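Local atomic coordinates of RNA-binding protein RMD9, mitochondrial (Saccharomyces cerevisiae S288C, PDB entry 7A9X), a protein that binds a dodecameric sequence element in the 3'-UTRs of mitochondrial mRNAs and takes part in the processing or stability of those transcripts. Residues N374-N379 and A411-E416; R434-Y439 and L471-I476; A487-S492 and Y572-E577; R540-L545 and N576-G581. All blocks are in the same frame, centred on the assembly; numbering follows the deposited sequence.

Contact 1 (N374-N379 and A411-E416); sequences NYINDN and ASIWHE
W414 donates its indole N-H to the backbone carbonyl of Y375, NE1 to O 2.7 Å, and the N-H...O angle of 173° makes the bond nearly straight. The acceptor lies within 5° of the indole plane, so it meets the ring at its edge. Y375 O takes a second, longer bond from D378 N, which closes a type I turn; the two donors reach it from opposite faces of the carbonyl plane. A further polar pair, N379 ND2 with E416 OE1, is modelled too close for its length to carry weight. Packing starts on one indole face, where N379 CB sits 3.6 Å from the centroid of the five-membered ring, 16° off the normal, a CH-pi contact. Farther out, I376 CG1 touches I413 CG2 at 3.5 Å. F372 meets the W414 ring edge-to-face. A leucine at W414 would probably leave Y375 O without its indole donor and N379 CB without a flat surface to rest on. The contact joins the loops after helices 357-374 and 401-410, in the repeats assigned as PPR6 and PPR7, and its chemistry implies restraint from two directions: a bond at the indole edge and a CH-pi contact on one face.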
# COMPACT_ATOMS: atom_id res chain seq x y z
N ASN A 374 -8.82 -3.09 -21.29
CA ASN A 374 -9.56 -3.97 -22.19
C ASN A 374 -10.46 -3.16 -23.12
O ASN A 374 -10.48 -3.39 -24.33
CB ASN A 374 -10.37 -4.98 -21.38
CG ASN A 374 -11.07 -6.00 -22.24
OD1 ASN A 374 -10.42 -6.89 -22.81
ND2 ASN A 374 -12.39 -5.90 -22.35
N TYR A 375 -11.20 -2.20 -22.57
CA TYR A 375 -12.12 -1.37 -23.35
C TYR A 375 -11.49 -0.04 -23.75
O TYR A 375 -12.17 0.98 -23.84
CB TYR A 375 -13.41 -1.14 -22.57
CG TYR A 375 -14.25 -2.39 -22.44
CD1 TYR A 375 -14.99 -2.87 -23.52
CD2 TYR A 375 -14.30 -3.10 -21.24
CE1 TYR A 375 -15.76 -4.01 -23.41
CE2 TYR A 375 -15.07 -4.24 -21.12
CZ TYR A 375 -15.80 -4.69 -22.21
OH TYR A 375 -16.56 -5.83 -22.09
N ILE A 376 -10.18 -0.05 -24.03
CA ILE A 376 -9.47 1.19 -24.36
C ILE A 376 -10.01 1.82 -25.63
O ILE A 376 -10.04 3.05 -25.76
CB ILE A 376 -7.95 0.91 -24.46
CG1 ILE A 376 -7.17 2.19 -24.77
CG2 ILE A 376 -7.66 -0.16 -25.52
CD1 ILE A 376 -5.68 2.00 -24.83
N ASN A 377 -10.47 1.00 -26.58
CA ASN A 377 -10.97 1.48 -27.86
C ASN A 377 -12.45 1.16 -28.05
O ASN A 377 -12.90 0.96 -29.18
CB ASN A 377 -10.14 0.91 -29.01
CG ASN A 377 -8.69 1.35 -28.95
OD1 ASN A 377 -8.39 2.51 -28.70
ND2 ASN A 377 -7.78 0.41 -29.18
N ASP A 378 -13.21 1.10 -26.96
CA ASP A 378 -14.62 0.72 -27.06
C ASP A 378 -15.36 1.26 -25.82
O ASP A 378 -15.55 0.54 -24.84
CB ASP A 378 -14.78 -0.79 -27.17
CG ASP A 378 -16.20 -1.21 -27.50
OD1 ASP A 378 -17.09 -0.33 -27.58
OD2 ASP A 378 -16.43 -2.42 -27.67
N ASN A 379 -15.78 2.52 -25.90
CA ASN A 379 -16.59 3.12 -24.85
C ASN A 379 -18.07 2.76 -24.97
O ASN A 379 -18.83 3.07 -24.05
CB ASN A 379 -16.43 4.64 -24.85
CG ASN A 379 -16.89 5.28 -26.14
OD1 ASN A 379 -16.62 4.77 -27.23
ND2 ASN A 379 -17.60 6.39 -26.03
N ALA A 411 -11.26 6.23 -16.55
CA ALA A 411 -12.08 6.49 -17.73
C ALA A 411 -11.56 7.64 -18.57
O ALA A 411 -12.13 7.91 -19.64
CB ALA A 411 -13.53 6.76 -17.31
N SER A 412 -10.51 8.33 -18.14
CA SER A 412 -9.94 9.42 -18.92
C SER A 412 -9.41 8.95 -20.27
O SER A 412 -9.25 9.77 -21.18
CB SER A 412 -8.82 10.10 -18.13
OG SER A 412 -7.83 9.17 -17.76
N ILE A 413 -9.13 7.65 -20.41
CA ILE A 413 -8.67 7.11 -21.69
C ILE A 413 -9.74 7.27 -22.76
O ILE A 413 -9.43 7.44 -23.94
CB ILE A 413 -8.25 5.64 -21.50
CG1 ILE A 413 -6.87 5.55 -20.84
CG2 ILE A 413 -8.24 4.90 -22.82
CD1 ILE A 413 -6.26 4.17 -20.89
N TRP A 414 -11.02 7.24 -22.36
CA TRP A 414 -12.09 7.38 -23.35
C TRP A 414 -12.18 8.80 -23.90
O TRP A 414 -12.62 8.99 -25.04
CB TRP A 414 -13.42 6.96 -22.73
CG TRP A 414 -13.56 5.47 -22.63
CD1 TRP A 414 -12.75 4.53 -23.19
CD2 TRP A 414 -14.57 4.75 -21.91
NE1 TRP A 414 -13.19 3.27 -22.87
CE2 TRP A 414 -14.31 3.38 -22.08
CE3 TRP A 414 -15.67 5.13 -21.13
CZ2 TRP A 414 -15.10 2.38 -21.51
CZ3 TRP A 414 -16.46 4.14 -20.56
CH2 TRP A 414 -16.17 2.78 -20.76
N HIS A 415 -11.77 9.80 -23.11
CA HIS A 415 -11.78 11.20 -23.54
C HIS A 415 -13.18 11.65 -23.97
O HIS A 415 -13.36 12.24 -25.04
CB HIS A 415 -10.76 11.44 -24.66
CG HIS A 415 -9.34 11.17 -24.27
ND1 HIS A 415 -8.66 11.94 -23.35
CD2 HIS A 415 -8.47 10.23 -24.69
CE1 HIS A 415 -7.43 11.48 -23.22
NE2 HIS A 415 -7.29 10.44 -24.02
N GLU A 416 -14.17 11.36 -23.14
CA GLU A 416 -15.55 11.75 -23.43
C GLU A 416 -16.19 12.37 -22.20
O GLU A 416 -15.92 11.96 -21.07
CB GLU A 416 -16.38 10.55 -23.92
CG GLU A 416 -16.60 9.45 -22.89
CD GLU A 416 -17.54 8.37 -23.39
OE1 GLU A 416 -17.81 8.34 -24.61
OE2 GLU A 416 -18.02 7.57 -22.57

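Contact 2 (R434-Y439 and L471-I476). With nucleotides of chain B.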
# COMPACT_ATOMS: atom_id res chain seq x y z
N ARG A 434 -19.17 11.78 0.53
CA ARG A 434 -18.20 12.41 -0.35
C ARG A 434 -16.92 12.77 0.39
O ARG A 434 -16.95 13.18 1.55
CB ARG A 434 -18.81 13.67 -0.99
CG ARG A 434 -20.08 13.41 -1.78
CD ARG A 434 -19.82 12.49 -2.97
NE ARG A 434 -18.85 13.06 -3.89
CZ ARG A 434 -19.16 13.90 -4.88
NH1 ARG A 434 -18.22 14.38 -5.67
NH2 ARG A 434 -20.43 14.27 -5.06
N THR A 435 -15.79 12.59 -0.29
CA THR A 435 -14.49 13.09 0.15
C THR A 435 -13.97 14.08 -0.88
O THR A 435 -14.57 14.29 -1.94
CB THR A 435 -13.49 11.95 0.34
OG1 THR A 435 -13.03 11.49 -0.94
CG2 THR A 435 -14.12 10.79 1.09
N ILE A 436 -12.83 14.69 -0.57
CA ILE A 436 -12.21 15.62 -1.50
C ILE A 436 -11.60 14.93 -2.71
O ILE A 436 -11.26 15.61 -3.69
CB ILE A 436 -11.13 16.47 -0.80
CG1 ILE A 436 -9.96 15.59 -0.36
CG2 ILE A 436 -11.72 17.21 0.38
CD1 ILE A 436 -8.83 16.37 0.29
N ILE A 437 -11.45 13.60 -2.67
CA ILE A 437 -10.84 12.89 -3.79
C ILE A 437 -11.68 13.04 -5.05
O ILE A 437 -11.16 13.30 -6.14
CB ILE A 437 -10.63 11.40 -3.43
CG1 ILE A 437 -9.95 11.26 -2.07
CG2 ILE A 437 -9.83 10.70 -4.53
CD1 ILE A 437 -8.56 11.84 -2.01
N SER A 438 -13.00 12.86 -4.93
CA SER A 438 -13.88 12.95 -6.09
C SER A 438 -13.80 14.33 -6.73
O SER A 438 -13.65 14.45 -7.95
CB SER A 438 -15.32 12.64 -5.67
OG SER A 438 -15.76 13.53 -4.65
N TYR A 439 -13.89 15.39 -5.92
CA TYR A 439 -13.83 16.74 -6.46
C TYR A 439 -12.48 17.02 -7.12
O TYR A 439 -12.42 17.76 -8.11
CB TYR A 439 -14.12 17.76 -5.36
CG TYR A 439 -15.48 17.58 -4.72
CD1 TYR A 439 -15.66 16.70 -3.66
CD2 TYR A 439 -16.59 18.28 -5.18
CE1 TYR A 439 -16.91 16.53 -3.07
CE2 TYR A 439 -17.84 18.12 -4.59
CZ TYR A 439 -17.99 17.24 -3.54
OH TYR A 439 -19.22 17.07 -2.95
N LEU A 471 -14.83 20.30 4.72
CA LEU A 471 -14.21 19.20 5.44
C LEU A 471 -13.05 19.66 6.32
O LEU A 471 -12.24 18.83 6.74
CB LEU A 471 -13.74 18.12 4.47
CG LEU A 471 -14.86 17.51 3.62
CD1 LEU A 471 -14.34 16.37 2.77
CD2 LEU A 471 -16.01 17.04 4.50
N GLY A 472 -12.95 20.96 6.59
CA GLY A 472 -11.98 21.46 7.54
C GLY A 472 -10.53 21.39 7.09
O GLY A 472 -9.64 21.43 7.94
N GLN A 473 -10.28 21.31 5.79
CA GLN A 473 -8.90 21.31 5.31
C GLN A 473 -8.25 22.66 5.59
O GLN A 473 -8.87 23.72 5.43
CB GLN A 473 -8.85 21.00 3.81
CG GLN A 473 -8.67 19.52 3.48
CD GLN A 473 -7.27 19.02 3.77
OE1 GLN A 473 -6.87 18.88 4.93
NE2 GLN A 473 -6.51 18.74 2.71
N GLN A 474 -6.99 22.61 6.01
CA GLN A 474 -6.29 23.83 6.41
C GLN A 474 -5.99 24.71 5.20
O GLN A 474 -6.46 25.85 5.12
CB GLN A 474 -5.00 23.47 7.15
CG GLN A 474 -5.16 22.32 8.12
CD GLN A 474 -3.83 21.68 8.48
OE1 GLN A 474 -3.72 20.45 8.52
NE2 GLN A 474 -2.83 22.51 8.74
N TYR A 475 -5.20 24.20 4.26
CA TYR A 475 -4.75 25.00 3.12
C TYR A 475 -4.87 24.15 1.86
O TYR A 475 -5.44 23.06 1.87
CB TYR A 475 -3.32 25.50 3.37
CG TYR A 475 -3.11 26.07 4.76
CD1 TYR A 475 -3.60 27.33 5.09
CD2 TYR A 475 -2.43 25.35 5.73
CE1 TYR A 475 -3.42 27.85 6.37
CE2 TYR A 475 -2.24 25.87 7.00
CZ TYR A 475 -2.74 27.12 7.32
OH TYR A 475 -2.55 27.64 8.58
N ILE A 476 -4.34 24.67 0.76
CA ILE A 476 -4.42 24.01 -0.54
C ILE A 476 -3.20 23.13 -0.72
O ILE A 476 -2.06 23.61 -0.69
CB ILE A 476 -4.53 25.04 -1.68
CG1 ILE A 476 -5.85 25.80 -1.58
CG2 ILE A 476 -4.39 24.36 -3.03
CD1 ILE A 476 -6.07 26.78 -2.71
P U B 11 -5.03 7.59 -8.87
OP1 U B 11 -4.78 7.53 -10.34
OP2 U B 11 -4.01 7.04 -7.94
O5' U B 11 -5.30 9.11 -8.47
C5' U B 11 -6.20 9.92 -9.21
C4' U B 11 -6.41 11.25 -8.54
O4' U B 11 -7.14 11.07 -7.30
C3' U B 11 -5.16 12.00 -8.13
O3' U B 11 -4.54 12.69 -9.20
C2' U B 11 -5.67 12.92 -7.03
O2' U B 11 -6.36 14.03 -7.58
C1' U B 11 -6.70 12.02 -6.34
N1 U B 11 -6.11 11.29 -5.20
C2 U B 11 -5.90 11.99 -4.02
O2 U B 11 -6.16 13.17 -3.88
N3 U B 11 -5.35 11.24 -3.00
C4 U B 11 -5.01 9.90 -3.04
O4 U B 11 -4.53 9.37 -2.05
C5 U B 11 -5.27 9.26 -4.29
C6 U B 11 -5.79 9.96 -5.30
P U B 10 -3.62 4.29 -5.01
OP1 U B 10 -2.74 4.19 -6.20
OP2 U B 10 -3.21 5.16 -3.88
O5' U B 10 -5.06 4.76 -5.51
C5' U B 10 -5.61 4.28 -6.73
C4' U B 10 -6.90 4.99 -7.06
O4' U B 10 -7.83 4.82 -5.96
C3' U B 10 -6.78 6.50 -7.24
O3' U B 10 -6.43 6.86 -8.57
C2' U B 10 -8.16 7.01 -6.84
O2' U B 10 -9.07 6.95 -7.93
C1' U B 10 -8.59 5.99 -5.78
N1 U B 10 -8.38 6.47 -4.39
C2 U B 10 -9.47 7.01 -3.73
O2 U B 10 -10.57 7.11 -4.24
N3 U B 10 -9.22 7.43 -2.45
C4 U B 10 -8.02 7.36 -1.77
O4 U B 10 -7.95 7.78 -0.62
C5 U B 10 -6.94 6.79 -2.53
C6 U B 10 -7.15 6.38 -3.78
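I436 and L471 form the close part of this contact: I436 CG2 lies 3.6 Å from L471 CD1, with the two side chains crossing at a slant. The same leucine methyl is 4.2 Å from T435 CA, so a single branch of L471, although at the surface, rests against the start of helix 436-445. The Q473 side is looser. Q473, bent at chi2, brings NE2 no nearer than 4.1 Å to I436 CD1, and with 161 Å² buried in all the interface is small. R131, in a loop, is touched by the side chains of both I436 and Q473. The repeat assigned as PPR8 (438-471) takes in the end of one segment and the start of the other; helices 436-445 and 454-470 form its helical pair. T435 is the N-cap, its OG1 accepting from I437 N at 3.2 Å; the same hydroxyl also bonds E401. At the other end, G472, with phi 70°, is the C' residue of the Schellman motif that finishes helix 454-470. Next to the cap, R434 NE and NH1 both donate to S438 OG, which lies within 6° of the guanidinium plane and has E401 as a further partner. I437 turns to the RNA instead: CD1 is 3.3 Å from O2 of U11 of chain B, and CG2 is 3.7 Å from O2 of U10 of chain B. With CG1 anti to the carbonyl carbon (chi1 -49°), the two methyl tips go to different bases, CG1 itself also lying near U10. An alanine at I437 would probably open a gap between them and leave both uracils less firmly placed.

Contact 3 (A487-S492 and Y572-E577)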
# COMPACT_ATOMS: atom_id res chain seq x y z
N ALA A 487 -5.86 19.97 -15.79
CA ALA A 487 -7.02 20.40 -16.56
C ALA A 487 -6.72 21.60 -17.45
O ALA A 487 -7.60 22.01 -18.22
CB ALA A 487 -8.18 20.74 -15.62
N THR A 488 -5.52 22.17 -17.38
CA THR A 488 -5.19 23.34 -18.18
C THR A 488 -3.88 23.14 -18.94
O THR A 488 -3.89 22.95 -20.16
CB THR A 488 -5.10 24.59 -17.29
OG1 THR A 488 -4.09 24.40 -16.30
CG2 THR A 488 -6.44 24.85 -16.59
N VAL A 489 -2.76 23.17 -18.21
CA VAL A 489 -1.44 23.16 -18.84
C VAL A 489 -1.22 21.87 -19.62
O VAL A 489 -0.75 21.88 -20.76
CB VAL A 489 -0.34 23.36 -17.78
CG1 VAL A 489 1.04 23.39 -18.43
CG2 VAL A 489 -0.60 24.63 -17.00
N VAL A 490 -1.54 20.73 -19.00
CA VAL A 490 -1.30 19.44 -19.65
C VAL A 490 -2.17 19.30 -20.89
O VAL A 490 -1.71 18.81 -21.93
CB VAL A 490 -1.55 18.29 -18.65
CG1 VAL A 490 -1.19 16.96 -19.28
CG2 VAL A 490 -0.73 18.52 -17.39
N TRP A 491 -3.43 19.74 -20.81
CA TRP A 491 -4.30 19.72 -21.99
C TRP A 491 -3.75 20.62 -23.09
O TRP A 491 -3.75 20.23 -24.26
CB TRP A 491 -5.72 20.13 -21.60
CG TRP A 491 -6.68 20.20 -22.75
CD1 TRP A 491 -7.50 19.20 -23.21
CD2 TRP A 491 -6.93 21.33 -23.59
NE1 TRP A 491 -8.23 19.64 -24.28
CE2 TRP A 491 -7.90 20.95 -24.54
CE3 TRP A 491 -6.42 22.63 -23.64
CZ2 TRP A 491 -8.38 21.82 -25.52
CZ3 TRP A 491 -6.89 23.50 -24.61
CH2 TRP A 491 -7.86 23.08 -25.54
N SER A 492 -3.29 21.82 -22.74
CA SER A 492 -2.73 22.72 -23.74
C SER A 492 -1.46 22.15 -24.34
O SER A 492 -1.28 22.17 -25.57
CB SER A 492 -2.47 24.09 -23.12
OG SER A 492 -3.65 24.62 -22.53
N TYR A 572 6.46 20.91 -18.87
CA TYR A 572 5.48 21.36 -19.86
C TYR A 572 5.95 22.72 -20.38
O TYR A 572 5.58 23.77 -19.83
CB TYR A 572 4.08 21.43 -19.26
CG TYR A 572 3.58 20.09 -18.76
CD1 TYR A 572 2.92 19.21 -19.61
CD2 TYR A 572 3.78 19.70 -17.44
CE1 TYR A 572 2.47 17.99 -19.16
CE2 TYR A 572 3.34 18.48 -16.98
CZ TYR A 572 2.68 17.62 -17.84
OH TYR A 572 2.24 16.40 -17.39
N PRO A 573 6.78 22.73 -21.43
CA PRO A 573 7.42 23.98 -21.86
C PRO A 573 6.45 25.03 -22.39
O PRO A 573 6.87 26.19 -22.55
CB PRO A 573 8.39 23.52 -22.95
CG PRO A 573 8.59 22.05 -22.71
CD PRO A 573 7.27 21.57 -22.19
N ILE A 574 5.20 24.68 -22.67
CA ILE A 574 4.24 25.69 -23.13
C ILE A 574 3.96 26.72 -22.05
O ILE A 574 3.43 27.80 -22.33
CB ILE A 574 2.94 25.02 -23.62
CG1 ILE A 574 2.10 26.01 -24.44
CG2 ILE A 574 2.14 24.48 -22.45
CD1 ILE A 574 0.80 25.43 -24.96
N LEU A 575 4.32 26.42 -20.80
CA LEU A 575 4.17 27.39 -19.72
C LEU A 575 5.22 28.49 -19.80
O LEU A 575 5.00 29.58 -19.26
CB LEU A 575 4.25 26.68 -18.37
CG LEU A 575 3.46 27.28 -17.21
CD1 LEU A 575 2.01 27.46 -17.59
CD2 LEU A 575 3.59 26.40 -15.98
N ASN A 576 6.35 28.24 -20.47
CA ASN A 576 7.42 29.24 -20.54
C ASN A 576 6.99 30.47 -21.33
O ASN A 576 7.46 31.58 -21.05
CB ASN A 576 8.68 28.63 -21.16
CG ASN A 576 9.47 27.81 -20.17
OD1 ASN A 576 9.64 28.19 -19.01
ND2 ASN A 576 9.97 26.66 -20.62
N GLU A 577 6.11 30.31 -22.32
CA GLU A 577 5.69 31.45 -23.12
C GLU A 577 4.61 32.29 -22.45
O GLU A 577 4.25 33.34 -22.99
CB GLU A 577 5.20 30.98 -24.50
CG GLU A 577 4.10 29.94 -24.46
CD GLU A 577 3.85 29.30 -25.81
OE1 GLU A 577 3.01 29.82 -26.57
OE2 GLU A 577 4.50 28.28 -26.12
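V490 and Y572 meet where helix 489-502 starts, in the all-helical C-terminal part of this PPR protein, against the turn that follows helix 566-571. Y572 can be followed outward. Its CB lies 3.7 Å from V489 CG1, a methyl that stands obliquely to the ring. CG has the same methyl as its neighbour at a looser distance. Farther along, CE1 is about equally far from both methyls of V490, while CZ is 3.6 Å from V490 CG2. That methyl sits over one face, 4.0 Å from the ring centroid and 29° off the normal, which fits a CH-pi contact displaced toward the hydroxyl end. The phenol oxygen is likewise beside V490 CG2. Y572 also packs on a uracil base of the bound RNA, so the same ring serves both the valine and the RNA. Deeper in, V489 divides its branches: with CG1 anti to N (chi1 -179°), that methyl faces Y572 and I574, whereas CG2 meets L575 CD1 at 3.9 Å. I574 N is bonded to Q493 OE1 of helix 489-502. One turn along that helix from V489, S492 CB lies 4.0 Å from I574 CD1, and S492 OG bonds back to T488 O at 2.9 Å, from 44° above the carbonyl plane.

Contact 4 (R540-L545 and N576-G581)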
# COMPACT_ATOMS: atom_id res chain seq x y z
N ARG A 540 -6.78 28.19 -21.56
CA ARG A 540 -6.80 27.59 -20.23
C ARG A 540 -5.57 27.94 -19.41
O ARG A 540 -5.66 27.98 -18.17
CB ARG A 540 -6.92 26.07 -20.34
CG ARG A 540 -8.13 25.57 -21.10
CD ARG A 540 -8.25 24.06 -20.95
NE ARG A 540 -9.28 23.50 -21.82
CZ ARG A 540 -9.64 22.22 -21.81
NH1 ARG A 540 -10.58 21.78 -22.64
NH2 ARG A 540 -9.06 21.37 -20.97
N ILE A 541 -4.43 28.18 -20.05
CA ILE A 541 -3.21 28.48 -19.30
C ILE A 541 -3.34 29.82 -18.59
O ILE A 541 -2.84 30.00 -17.47
CB ILE A 541 -1.98 28.43 -20.22
CG1 ILE A 541 -1.78 27.01 -20.75
CG2 ILE A 541 -0.74 28.92 -19.50
CD1 ILE A 541 -0.56 26.85 -21.62
N GLU A 542 -4.02 30.78 -19.22
CA GLU A 542 -4.23 32.07 -18.57
C GLU A 542 -5.13 31.94 -17.35
O GLU A 542 -4.87 32.55 -16.31
CB GLU A 542 -4.82 33.07 -19.57
CG GLU A 542 -3.93 33.31 -20.77
CD GLU A 542 -4.41 34.47 -21.62
OE1 GLU A 542 -3.56 35.26 -22.09
OE2 GLU A 542 -5.64 34.59 -21.82
N LEU A 543 -6.19 31.14 -17.45
CA LEU A 543 -7.04 30.88 -16.29
C LEU A 543 -6.26 30.17 -15.19
O LEU A 543 -6.44 30.44 -14.00
CB LEU A 543 -8.26 30.05 -16.70
CG LEU A 543 -9.23 29.70 -15.57
CD1 LEU A 543 -9.88 30.96 -15.02
CD2 LEU A 543 -10.28 28.71 -16.04
N TYR A 544 -5.37 29.25 -15.58
CA TYR A 544 -4.56 28.52 -14.62
C TYR A 544 -3.65 29.46 -13.83
O TYR A 544 -3.56 29.37 -12.60
CB TYR A 544 -3.75 27.45 -15.35
CG TYR A 544 -2.64 26.82 -14.54
CD1 TYR A 544 -2.91 25.83 -13.60
CD2 TYR A 544 -1.32 27.19 -14.74
CE1 TYR A 544 -1.90 25.25 -12.87
CE2 TYR A 544 -0.30 26.60 -14.02
CZ TYR A 544 -0.59 25.64 -13.09
OH TYR A 544 0.42 25.05 -12.36
N LEU A 545 -2.97 30.37 -14.53
CA LEU A 545 -2.09 31.31 -13.86
C LEU A 545 -2.87 32.34 -13.05
O LEU A 545 -2.35 32.89 -12.07
CB LEU A 545 -1.19 32.01 -14.87
CG LEU A 545 -0.14 31.12 -15.55
CD1 LEU A 545 0.55 31.88 -16.67
CD2 LEU A 545 0.87 30.63 -14.53
N ASN A 576 6.35 28.24 -20.47
CA ASN A 576 7.42 29.24 -20.54
C ASN A 576 6.99 30.47 -21.33
O ASN A 576 7.46 31.58 -21.05
CB ASN A 576 8.68 28.63 -21.16
CG ASN A 576 9.47 27.81 -20.17
OD1 ASN A 576 9.64 28.19 -19.01
ND2 ASN A 576 9.97 26.66 -20.62
N GLU A 577 6.11 30.31 -22.32
CA GLU A 577 5.69 31.45 -23.12
C GLU A 577 4.61 32.29 -22.45
O GLU A 577 4.25 33.34 -22.99
CB GLU A 577 5.20 30.98 -24.50
CG GLU A 577 4.10 29.94 -24.46
CD GLU A 577 3.85 29.30 -25.81
OE1 GLU A 577 3.01 29.82 -26.57
OE2 GLU A 577 4.50 28.28 -26.12
N TYR A 578 4.10 31.86 -21.30
CA TYR A 578 3.11 32.61 -20.54
C TYR A 578 3.69 33.22 -19.27
O TYR A 578 2.96 33.93 -18.56
CB TYR A 578 1.92 31.72 -20.18
CG TYR A 578 1.01 31.35 -21.33
CD1 TYR A 578 1.33 30.31 -22.19
CD2 TYR A 578 -0.18 32.03 -21.53
CE1 TYR A 578 0.50 29.97 -23.24
CE2 TYR A 578 -1.02 31.69 -22.58
CZ TYR A 578 -0.68 30.66 -23.42
OH TYR A 578 -1.51 30.32 -24.46
N LEU A 579 4.96 32.98 -18.97
CA LEU A 579 5.51 33.21 -17.64
C LEU A 579 6.37 34.46 -17.51
O LEU A 579 6.71 34.84 -16.38
CB LEU A 579 6.35 31.99 -17.21
CG LEU A 579 5.69 31.05 -16.20
CD1 LEU A 579 4.19 30.92 -16.45
CD2 LEU A 579 6.38 29.68 -16.22
N SER A 580 6.74 35.11 -18.62
CA SER A 580 7.54 36.32 -18.51
C SER A 580 6.78 37.46 -17.86
O SER A 580 7.40 38.42 -17.39
CB SER A 580 8.05 36.75 -19.89
OG SER A 580 9.03 35.85 -20.37
N GLY A 581 5.45 37.39 -17.82
CA GLY A 581 4.65 38.44 -17.22
C GLY A 581 3.73 37.96 -16.12
O GLY A 581 2.59 38.42 -16.01
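I541 lays its CG2 methyl on one face of the Y578 ring, 3.7 Å from the centroid and 18° off the normal, a CH-pi contact. The methyl stands nearer the CB end of the ring, with Y578 CG its closest atom at 3.5 Å. The isoleucine's conformation explains the reach: CG2 points away from its own backbone N, while CG1 stands anti to the carbonyl carbon (chi1 -65°) and extends to CD1, which lies 3.7 Å from Y578 CE1. Two methyls thus cover the ring from CG to CE1. E542, the next residue of helix 540-551, runs extended past the tyrosine, its CG 3.8 Å from Y578 CE2 and its carboxylate plane 81° from the ring. One turn later L545 takes over: CD1 touches Y578 CB, and both CD1 and CD2 lie 3.8 Å from L579 CD1, the two leucines crossing at about a right angle. L579 also touches A569 of helix 566-571. The phenol hydroxyl of Y578 is hydrogen-bonded to D539, next to R540 in the chain. In this C-terminal helical region the contacts across are apolar, so shape rather than charge fits the segment after helix 566-571 to helix 540-551, while D539 holds the phenol tip.

Along the chain, contacts 1 and 2 close one after the other before contacts 3 and 4 open. Contact 1 joins the assigned repeats PPR6 and PPR7, and contact 2, its centre about 28 Å away, lies at the assigned PPR8 with the RNA alongside. Contacts 3 and 4 form a compact pair, centres about 8 Å apart; they share N576 and E577 and end on the same segment after helix 566-571. Their helices, 489-502 and 540-551, follow each other with an unmodelled stretch between; A487 O probably accepts from R540 NH2 at 3.2 Å. Centre to centre, contact 3 lies about 24 Å from contact 1. The series runs from assigned repeats into a C-terminal helical region also reaching the RNA.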